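Leucyl-trna synthetase (Plasmodium knowlesi, PDB 5FOF) charges tRNA(Leu) with leucine in an ATP-dependent reaction and, through the editing domain crystallised here, probably hydrolyses mischarged tRNA. Local coordinates at residues T34-Y39 with E87-Q92; G91-F96 with A223-I228; L188-D193 with E249-I254; G296-E301 with M306-C311. One frame throughout, in Å; residues are numbered along the deposited sequence.

From the N terminus, interaction 1 closes the first loop, bringing 87-92 back to strand 33-40 of the large mixed sheet. Interaction 2 starts on the same stretch, sharing Gly91 and Gln92, and runs on to helix 219-230, joining strand 94-97 to that helix. Interaction 3 crosses it: 188-193 lies within the loop that interaction 2 closes, whereas 249-254 lies beyond its end. Interaction 4 follows in series as a short local closure from strand 297-298 to the start of helix 308-321. The segment 87-92 is central, since it touches both partners of interaction 3 and both of interaction 4; Gly91 O, for instance, accepts a hydrogen bond from Ser250 OG.

Interaction 1. Residues T34-Y39 with E87-Q92; sequences TLIKIY and ETAYGQ
Ile36 and Ile38 project from the same face of strand 33-40 toward Ala89 and Gln92, and each meets its partner with its CD1 methyl alone. In Ile36 the chain beyond CB is stretched out (chi2 169°), which carries CD1 to 3.8 Å from the CB of Ala89. Ile38 starts with a similar chi1, but its chi2 of -67° folds CD1 round to Gln92, whose CD lies 3.8 Å from that methyl. Gln92 comes from the opposite direction with its side chain fully extended, CG anti to the backbone N (chi1 -171°); its length and that of Ile38 together bridge the 10.4 Å between Ile38 CA and Gln92 CA. The strand belongs to the large mixed sheet of the editing domain, held on one side by backbone bonds of Ile36 to Ala81 and of Ile38 to Leu79. The facing residues 87-91 belong to a 3-10 segment that begins before Glu87, with Gln92 following as loop, in a region that resembles the threonine-rich peptide of related editing sites. Two backbone bonds brace this turn, Gly91 N to Thr88 O at 2.7 Å and Gln92 N to Ala89 O at 3.1 Å. Thr88 OG1 adds a bond to Lys85 O.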
# COMPACT_ATOMS: atom_id res chain seq x y z
N THR A 34 -1.12 1.12 9.40
CA THR A 34 -0.57 2.37 8.96
C THR A 34 -0.75 2.40 7.45
O THR A 34 -0.32 1.46 6.76
CB THR A 34 0.92 2.44 9.32
OG1 THR A 34 1.07 2.22 10.72
CG2 THR A 34 1.49 3.79 8.96
N LEU A 35 -1.44 3.42 6.95
CA LEU A 35 -1.55 3.62 5.50
C LEU A 35 -0.45 4.58 5.05
O LEU A 35 -0.36 5.67 5.59
CB LEU A 35 -2.92 4.19 5.12
CG LEU A 35 -4.16 3.38 5.52
CD1 LEU A 35 -5.39 4.04 4.91
CD2 LEU A 35 -4.06 1.92 5.10
N ILE A 36 0.37 4.17 4.07
CA ILE A 36 1.44 5.02 3.51
C ILE A 36 1.06 5.46 2.08
O ILE A 36 0.61 4.66 1.26
CB ILE A 36 2.79 4.26 3.47
CG1 ILE A 36 3.26 3.95 4.89
CG2 ILE A 36 3.87 5.07 2.75
CD1 ILE A 36 4.43 3.00 4.92
N LYS A 37 1.24 6.76 1.81
CA LYS A 37 0.98 7.33 0.50
C LYS A 37 2.02 6.90 -0.53
O LYS A 37 3.18 7.26 -0.42
CB LYS A 37 0.98 8.86 0.59
CG LYS A 37 -0.20 9.38 1.37
CD LYS A 37 -0.24 10.91 1.40
CE LYS A 37 -1.38 11.38 2.30
NZ LYS A 37 -1.48 12.86 2.39
N ILE A 38 1.59 6.11 -1.51
CA ILE A 38 2.45 5.71 -2.61
C ILE A 38 2.02 6.51 -3.84
O ILE A 38 0.91 6.34 -4.34
CB ILE A 38 2.34 4.19 -2.86
CG1 ILE A 38 2.67 3.44 -1.58
CG2 ILE A 38 3.27 3.74 -4.00
CD1 ILE A 38 4.12 3.57 -1.13
N TYR A 39 2.89 7.41 -4.27
CA TYR A 39 2.54 8.41 -5.31
C TYR A 39 2.86 7.84 -6.67
O TYR A 39 3.87 7.16 -6.85
CB TYR A 39 3.33 9.72 -5.14
CG TYR A 39 3.19 10.38 -3.79
CD1 TYR A 39 4.08 10.06 -2.74
CD2 TYR A 39 2.19 11.32 -3.55
CE1 TYR A 39 3.94 10.64 -1.48
CE2 TYR A 39 2.05 11.91 -2.29
CZ TYR A 39 2.92 11.57 -1.26
OH TYR A 39 2.77 12.20 -0.03
N GLU A 87 8.09 0.75 10.17
CA GLU A 87 9.56 0.82 10.33
C GLU A 87 10.40 0.25 9.19
O GLU A 87 11.57 0.56 9.10
CB GLU A 87 10.00 0.17 11.65
CG GLU A 87 9.93 -1.36 11.74
CD GLU A 87 8.53 -1.91 11.99
OE1 GLU A 87 7.59 -1.11 12.25
OE2 GLU A 87 8.38 -3.17 11.94
N THR A 88 9.83 -0.61 8.34
CA THR A 88 10.57 -1.13 7.18
C THR A 88 10.39 -0.27 5.92
O THR A 88 11.03 -0.55 4.91
CB THR A 88 10.18 -2.60 6.86
OG1 THR A 88 8.78 -2.68 6.52
CG2 THR A 88 10.46 -3.49 8.04
N ALA A 89 9.55 0.75 5.97
CA ALA A 89 9.24 1.55 4.78
C ALA A 89 10.45 2.18 4.08
O ALA A 89 10.40 2.44 2.86
CB ALA A 89 8.24 2.63 5.13
N TYR A 90 11.52 2.46 4.83
CA TYR A 90 12.79 2.87 4.24
C TYR A 90 13.24 1.88 3.18
O TYR A 90 13.73 2.28 2.11
CB TYR A 90 13.88 3.02 5.30
CG TYR A 90 15.08 3.79 4.81
CD1 TYR A 90 14.96 5.15 4.50
CD2 TYR A 90 16.33 3.18 4.65
CE1 TYR A 90 16.04 5.87 4.03
CE2 TYR A 90 17.42 3.89 4.18
CZ TYR A 90 17.27 5.24 3.87
OH TYR A 90 18.34 5.98 3.40
N GLY A 91 13.06 0.59 3.47
CA GLY A 91 13.44 -0.49 2.58
C GLY A 91 12.49 -0.84 1.46
O GLY A 91 12.76 -1.76 0.70
N GLN A 92 11.38 -0.11 1.31
CA GLN A 92 10.43 -0.35 0.20
C GLN A 92 11.06 -0.24 -1.20
O GLN A 92 11.33 0.86 -1.68
CB GLN A 92 9.18 0.56 0.30
CG GLN A 92 8.11 0.15 -0.71
CD GLN A 92 6.81 0.92 -0.64
OE1 GLN A 92 5.93 0.72 -1.48
NE2 GLN A 92 6.66 1.79 0.35

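Interaction 2. Residues G91-F96 with A223-I228; sequences GQNYTF and ACLQDI
Leu225 on helix 219-230 reaches Asn93 and Tyr94 at the start of strand 94-97, where the two residues together face Cys213 in a classic beta bulge. The helix thus packs on the sheet over an irregular strand end. The tight part lies around the two methyls of Leu225. CD1 approaches the ND2 of Asn93 to 3.3 Å, while CD2 sits obliquely against the Tyr94 ring, 3.8 Å from its CE1. Leu225 has a chi1 of -99°, away from a staggered value, consistent with a close fit here. Asn93 and Tyr94 are fixed from elsewhere: ND2 donates to Ser215 OG, and the tyrosine OH bonds to the carbonyl oxygen of Phe245 and to the backbone N of Asn248. One helical turn further on the packing slackens, and CD1 of Ile228 stays 4.7 Å from CE1 of Phe96. Gln226 points elsewhere and is partly exposed, so the solvent side of the helix lies away from the strand. Cys224 meets the CE1-CZ side of the Phe96 ring obliquely, its CB 3.8 Å from Phe96 CZ. Its SG makes an oblique sulfur-aromatic contact, 4.3 Å from the Phe96 ring centroid and 36° off the ring normal.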
# COMPACT_ATOMS: atom_id res chain seq x y z
N GLY A 91 13.06 0.59 3.47
CA GLY A 91 13.44 -0.49 2.58
C GLY A 91 12.49 -0.84 1.46
O GLY A 91 12.76 -1.76 0.70
N GLN A 92 11.38 -0.11 1.31
CA GLN A 92 10.43 -0.35 0.20
C GLN A 92 11.06 -0.24 -1.20
O GLN A 92 11.33 0.86 -1.68
CB GLN A 92 9.18 0.56 0.30
CG GLN A 92 8.11 0.15 -0.71
CD GLN A 92 6.81 0.92 -0.64
OE1 GLN A 92 5.93 0.72 -1.48
NE2 GLN A 92 6.66 1.79 0.35
N ASN A 93 11.25 -1.39 -1.86
CA ASN A 93 11.66 -1.46 -3.26
C ASN A 93 10.54 -1.63 -4.30
O ASN A 93 10.75 -1.30 -5.48
CB ASN A 93 12.73 -2.52 -3.45
CG ASN A 93 12.29 -3.92 -3.04
OD1 ASN A 93 11.37 -4.09 -2.23
ND2 ASN A 93 13.01 -4.92 -3.54
N TYR A 94 9.36 -2.15 -3.91
CA TYR A 94 8.19 -2.20 -4.83
C TYR A 94 6.89 -1.93 -4.09
O TYR A 94 6.91 -1.59 -2.93
CB TYR A 94 8.14 -3.55 -5.56
CG TYR A 94 9.32 -3.75 -6.46
CD1 TYR A 94 10.49 -4.32 -6.00
CD2 TYR A 94 9.28 -3.31 -7.78
CE1 TYR A 94 11.58 -4.47 -6.82
CE2 TYR A 94 10.36 -3.46 -8.61
CZ TYR A 94 11.50 -4.03 -8.12
OH TYR A 94 12.57 -4.16 -8.95
N THR A 95 5.77 -2.04 -4.80
CA THR A 95 4.45 -2.02 -4.17
C THR A 95 3.58 -3.12 -4.78
O THR A 95 3.53 -3.27 -6.00
CB THR A 95 3.78 -0.65 -4.38
OG1 THR A 95 4.53 0.32 -3.65
CG2 THR A 95 2.36 -0.64 -3.87
N PHE A 96 2.88 -3.88 -3.92
CA PHE A 96 2.14 -5.05 -4.38
C PHE A 96 0.65 -4.79 -4.44
O PHE A 96 0.07 -4.21 -3.52
CB PHE A 96 2.39 -6.26 -3.47
CG PHE A 96 3.75 -6.91 -3.61
CD1 PHE A 96 4.29 -7.22 -4.87
CD2 PHE A 96 4.46 -7.28 -2.47
CE1 PHE A 96 5.52 -7.83 -4.98
CE2 PHE A 96 5.70 -7.89 -2.57
CZ PHE A 96 6.23 -8.17 -3.84
N ALA A 223 10.13 -13.72 -1.46
CA ALA A 223 9.72 -14.90 -2.19
C ALA A 223 8.94 -14.53 -3.43
O ALA A 223 9.04 -15.19 -4.45
CB ALA A 223 8.87 -15.81 -1.30
N CYS A 224 8.13 -13.48 -3.33
CA CYS A 224 7.36 -13.01 -4.47
C CYS A 224 8.29 -12.42 -5.53
O CYS A 224 8.09 -12.67 -6.72
CB CYS A 224 6.33 -11.99 -4.03
SG CYS A 224 5.17 -11.56 -5.33
N LEU A 225 9.28 -11.64 -5.09
CA LEU A 225 10.31 -11.11 -5.98
C LEU A 225 11.13 -12.18 -6.70
O LEU A 225 11.40 -12.05 -7.90
CB LEU A 225 11.27 -10.17 -5.22
CG LEU A 225 11.01 -8.66 -5.35
CD1 LEU A 225 12.03 -7.90 -4.53
CD2 LEU A 225 11.06 -8.21 -6.82
N GLN A 226 11.53 -13.23 -5.98
CA GLN A 226 12.29 -14.36 -6.56
C GLN A 226 11.54 -15.04 -7.69
O GLN A 226 12.07 -15.24 -8.77
CB GLN A 226 12.64 -15.39 -5.49
CG GLN A 226 13.77 -14.97 -4.56
CD GLN A 226 15.13 -14.89 -5.24
OE1 GLN A 226 15.33 -15.41 -6.34
NE2 GLN A 226 16.07 -14.24 -4.58
N ASP A 227 10.28 -15.38 -7.42
CA ASP A 227 9.41 -15.94 -8.45
C ASP A 227 9.35 -15.05 -9.68
O ASP A 227 9.47 -15.55 -10.79
CB ASP A 227 7.99 -16.18 -7.92
CG ASP A 227 7.88 -17.45 -7.09
OD1 ASP A 227 8.87 -17.84 -6.44
OD2 ASP A 227 6.79 -18.05 -7.10
N ILE A 228 9.17 -13.75 -9.48
CA ILE A 228 9.02 -12.80 -10.59
C ILE A 228 10.33 -12.69 -11.40
O ILE A 228 10.28 -12.60 -12.61
CB ILE A 228 8.53 -11.42 -10.11
CG1 ILE A 228 7.08 -11.52 -9.63
CG2 ILE A 228 8.63 -10.37 -11.21
CD1 ILE A 228 6.61 -10.34 -8.79

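Interaction 3. Residues L188-D193 with E249-I254; sequences LSEKKD and ESFSCI
Glu190 and Glu249 share the same start to their side chains, with CG anti to the backbone N at a chi1 of -171° in each. Both then bend at chi2, and this turns the two carboxylates toward one another from chains that cross at about a right angle. Their planes are 66° apart, and Glu190 OE1 comes to 3.4 Å from Glu249 OE1, an approach of two acceptors. Lys191, also bent at chi2, arrives from the neighbouring position with its NZ 3.9 Å from Glu249 OE1, a long salt bridge. The other oxygen of Glu190, OE2, rests obliquely beside the Phe251 ring, 4.0 Å from CD2; that ring meets Tyr90 edge-to-face. A water joins the two loops more firmly: it donates to Glu190 OE1 at 2.9 Å and to Glu249 O at 3.3 Å, and accepts from Phe251 N at 2.7 Å. The loop 188-193 is braced by Lys192, whose NZ donates to Ser189 O in the carbonyl plane at 3.0 Å. A backbone bond ties Glu190 to Tyr90. The contact joins two irregular surface loops, one between strands 183-185 and 194-198, the other leading into strand 254-255. Two acidic groups this close would probably raise the proton affinity of one or both; the Lys191 ammonium, at long range, and the water that donates to Glu190 OE1 would be expected to ease their repulsion.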
# COMPACT_ATOMS: atom_id res chain seq x y z
N LEU A 188 9.02 8.06 2.03
CA LEU A 188 9.79 7.41 3.11
C LEU A 188 10.85 6.47 2.59
O LEU A 188 11.77 6.12 3.33
CB LEU A 188 8.85 6.64 4.04
CG LEU A 188 7.54 7.33 4.42
CD1 LEU A 188 6.65 6.38 5.21
CD2 LEU A 188 7.77 8.61 5.22
N SER A 189 10.75 6.04 1.34
CA SER A 189 11.67 5.04 0.78
C SER A 189 13.02 5.62 0.48
O SER A 189 13.14 6.79 0.15
CB SER A 189 11.10 4.43 -0.51
OG SER A 189 10.44 5.41 -1.27
N GLU A 190 14.04 4.77 0.57
CA GLU A 190 15.38 5.13 0.16
C GLU A 190 15.42 5.47 -1.33
O GLU A 190 15.88 6.55 -1.69
CB GLU A 190 16.36 4.00 0.49
CG GLU A 190 17.82 4.36 0.31
CD GLU A 190 18.64 3.24 -0.31
OE1 GLU A 190 18.07 2.45 -1.11
OE2 GLU A 190 19.85 3.15 -0.01
N LYS A 191 14.94 4.57 -2.19
CA LYS A 191 14.90 4.84 -3.64
C LYS A 191 13.52 5.30 -4.05
O LYS A 191 12.55 5.04 -3.35
CB LYS A 191 15.37 3.64 -4.44
CG LYS A 191 16.74 3.18 -3.97
CD LYS A 191 17.73 2.88 -5.09
CE LYS A 191 19.16 2.85 -4.54
NZ LYS A 191 20.03 1.86 -5.22
N LYS A 192 13.45 6.02 -5.18
CA LYS A 192 12.20 6.64 -5.64
C LYS A 192 11.62 6.01 -6.91
O LYS A 192 10.54 6.41 -7.35
CB LYS A 192 12.37 8.16 -5.85
CG LYS A 192 12.82 8.94 -4.62
CD LYS A 192 11.75 8.99 -3.53
CE LYS A 192 12.23 9.71 -2.27
NZ LYS A 192 11.64 9.11 -1.04
N ASP A 193 12.31 5.05 -7.50
CA ASP A 193 11.76 4.37 -8.67
C ASP A 193 11.31 2.97 -8.26
O ASP A 193 12.03 1.98 -8.44
CB ASP A 193 12.70 4.40 -9.91
CG ASP A 193 14.17 4.24 -9.58
OD1 ASP A 193 14.57 4.26 -8.39
OD2 ASP A 193 14.94 4.13 -10.56
N GLU A 249 17.27 -2.82 -5.24
CA GLU A 249 17.75 -3.08 -3.88
C GLU A 249 16.63 -2.71 -2.92
O GLU A 249 15.83 -1.83 -3.20
CB GLU A 249 19.00 -2.21 -3.57
CG GLU A 249 19.74 -2.55 -2.26
CD GLU A 249 20.18 -1.34 -1.41
OE1 GLU A 249 20.15 -0.18 -1.89
OE2 GLU A 249 20.57 -1.55 -0.23
N SER A 250 16.59 -3.41 -1.79
CA SER A 250 15.77 -3.05 -0.66
C SER A 250 16.71 -2.92 0.52
O SER A 250 17.29 -3.90 0.96
CB SER A 250 14.75 -4.16 -0.39
OG SER A 250 14.07 -3.99 0.85
N PHE A 251 16.87 -1.70 1.04
CA PHE A 251 17.66 -1.49 2.24
C PHE A 251 17.07 -2.28 3.42
O PHE A 251 15.88 -2.16 3.72
CB PHE A 251 17.71 0.00 2.60
CG PHE A 251 18.75 0.34 3.64
CD1 PHE A 251 18.50 0.13 5.00
CD2 PHE A 251 19.98 0.87 3.27
CE1 PHE A 251 19.46 0.42 5.95
CE2 PHE A 251 20.95 1.17 4.22
CZ PHE A 251 20.69 0.95 5.56
N SER A 252 17.90 -3.07 4.10
CA SER A 252 17.44 -3.89 5.22
C SER A 252 17.39 -3.06 6.46
O SER A 252 18.42 -2.62 6.94
CB SER A 252 18.35 -5.09 5.45
OG SER A 252 17.82 -5.89 6.48
N CYS A 253 16.17 -2.87 6.99
CA CYS A 253 15.94 -2.01 8.15
C CYS A 253 16.07 -2.70 9.51
O CYS A 253 16.02 -2.01 10.52
CB CYS A 253 14.56 -1.36 8.05
SG CYS A 253 14.25 -0.54 6.47
N ILE A 254 16.20 -4.03 9.53
CA ILE A 254 16.11 -4.81 10.78
C ILE A 254 17.22 -5.89 10.92
O ILE A 254 17.44 -6.68 10.01
CB ILE A 254 14.71 -5.46 10.94
CG1 ILE A 254 13.61 -4.39 10.90
CG2 ILE A 254 14.63 -6.26 12.25
CD1 ILE A 254 12.20 -4.87 11.21
O HOH W 1 16.20 0.25 -0.71

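Interaction 4. Residues G296-E301 with M306-C311; sequences GTMTVE and MKIYNC
Met298 has the largest share of the surface buried here, and it packs against Ile308, Met306 and Cys311. Its three side-chain torsions all lie near -60°, which curls the chain back so that different atoms face different partners. SD lies 3.6 Å from CD1 of Ile308, whose side chain crosses that of the methionine at about a right angle. Nearer the backbone, CG of Met298 meets CB of Cys311 at 3.6 Å, while the terminal CE touches the Cys311 SG at 3.7 Å. Met306 contributes through its first carbon: its CB is 4.3 Å from CG of Met298, and its thioether leads away. The main polar tie involves the same two residues, with Met298 N donating to Met306 O over 2.9 Å. That bond is bent (142° at the hydrogen) but lies in the carbonyl plane, and the same oxygen takes a CA-H...O contact from Thr297 CA at 3.2 Å. The arrangement is a short strand-to-helix connection, in which the chain folds back after strand 297-298 before helix 308-321 begins. The strand pairs antiparallel with 254-255, and Lys307 stands at the N-cap position, with its carbonyl oxygen accepting from Cys311 N in the first turn. At this helix start a water accepts from Ile308 N and lies 2.6 Å from Gly296 O, linking the end of helix 281-295 to the beginning of the next. The Ile308 side chain also packs on Ile254 and Glu87, and Thr297 OG1 bonds to Gln255 OE1.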
# COMPACT_ATOMS: atom_id res chain seq x y z
N GLY A 296 14.41 -8.16 17.31
CA GLY A 296 15.03 -7.37 16.24
C GLY A 296 15.51 -6.00 16.70
O GLY A 296 15.03 -5.46 17.70
N THR A 297 16.48 -5.44 15.96
CA THR A 297 16.93 -4.05 16.15
C THR A 297 16.99 -3.32 14.82
O THR A 297 17.14 -3.95 13.77
CB THR A 297 18.30 -3.93 16.85
OG1 THR A 297 19.23 -4.85 16.24
CG2 THR A 297 18.18 -4.21 18.35
N MET A 298 16.87 -2.00 14.88
CA MET A 298 16.79 -1.16 13.69
C MET A 298 18.18 -0.78 13.19
O MET A 298 19.10 -0.58 13.99
CB MET A 298 16.01 0.12 14.00
CG MET A 298 14.55 -0.09 14.37
SD MET A 298 13.54 -0.87 13.10
CE MET A 298 13.81 0.22 11.70
N THR A 299 18.31 -0.65 11.87
CA THR A 299 19.60 -0.41 11.21
C THR A 299 19.75 1.00 10.59
O THR A 299 20.84 1.34 10.14
CB THR A 299 19.81 -1.44 10.09
OG1 THR A 299 18.80 -1.27 9.10
CG2 THR A 299 19.70 -2.84 10.64
N VAL A 300 18.70 1.81 10.61
CA VAL A 300 18.67 3.11 9.94
C VAL A 300 18.60 4.26 10.94
O VAL A 300 18.00 4.12 12.01
CB VAL A 300 17.46 3.25 8.97
CG1 VAL A 300 17.65 2.39 7.75
CG2 VAL A 300 16.13 2.89 9.63
N GLU A 301 19.18 5.41 10.57
CA GLU A 301 19.05 6.62 11.41
C GLU A 301 17.67 7.27 11.14
O GLU A 301 17.15 7.15 10.03
CB GLU A 301 20.21 7.65 11.28
CG GLU A 301 21.06 7.63 10.01
CD GLU A 301 22.13 6.55 10.05
OE1 GLU A 301 23.10 6.70 10.84
OE2 GLU A 301 22.01 5.56 9.29
N MET A 306 17.61 0.61 17.81
CA MET A 306 16.34 0.61 18.58
C MET A 306 15.55 -0.67 18.41
O MET A 306 15.66 -1.37 17.40
CB MET A 306 15.40 1.74 18.18
CG MET A 306 15.78 3.10 18.68
SD MET A 306 14.55 4.28 18.14
CE MET A 306 13.35 4.18 19.47
N LYS A 307 14.71 -0.93 19.40
CA LYS A 307 13.74 -2.01 19.34
C LYS A 307 12.59 -1.60 18.42
O LYS A 307 12.24 -0.41 18.35
CB LYS A 307 13.22 -2.33 20.74
CG LYS A 307 14.31 -2.80 21.70
CD LYS A 307 14.87 -4.15 21.27
CE LYS A 307 15.76 -4.77 22.34
NZ LYS A 307 16.05 -6.20 22.03
N ILE A 308 12.03 -2.59 17.73
CA ILE A 308 11.00 -2.39 16.71
C ILE A 308 9.81 -1.64 17.29
O ILE A 308 9.36 -0.65 16.72
CB ILE A 308 10.46 -3.71 16.12
CG1 ILE A 308 11.59 -4.62 15.59
CG2 ILE A 308 9.40 -3.44 15.04
CD1 ILE A 308 12.68 -3.94 14.81
N TYR A 309 9.32 -2.12 18.42
CA TYR A 309 8.16 -1.51 19.10
C TYR A 309 8.33 -0.04 19.45
O TYR A 309 7.33 0.71 19.46
CB TYR A 309 7.75 -2.28 20.36
CG TYR A 309 8.88 -2.78 21.25
CD1 TYR A 309 9.38 -1.99 22.29
CD2 TYR A 309 9.41 -4.05 21.08
CE1 TYR A 309 10.40 -2.46 23.12
CE2 TYR A 309 10.42 -4.53 21.90
CZ TYR A 309 10.91 -3.74 22.92
OH TYR A 309 11.92 -4.24 23.72
N ASN A 310 9.55 0.37 19.77
CA ASN A 310 9.82 1.78 20.04
C ASN A 310 9.92 2.58 18.74
O ASN A 310 9.39 3.67 18.64
CB ASN A 310 11.09 1.94 20.90
CG ASN A 310 10.95 1.35 22.30
OD1 ASN A 310 9.85 1.24 22.85
ND2 ASN A 310 12.08 0.98 22.91
N CYS A 311 10.61 2.04 17.74
CA CYS A 311 10.81 2.74 16.47
C CYS A 311 9.48 2.89 15.72
O CYS A 311 9.09 4.00 15.34
CB CYS A 311 11.85 1.99 15.61
SG CYS A 311 11.94 2.53 13.90
O HOH W 2 12.72 -5.51 18.83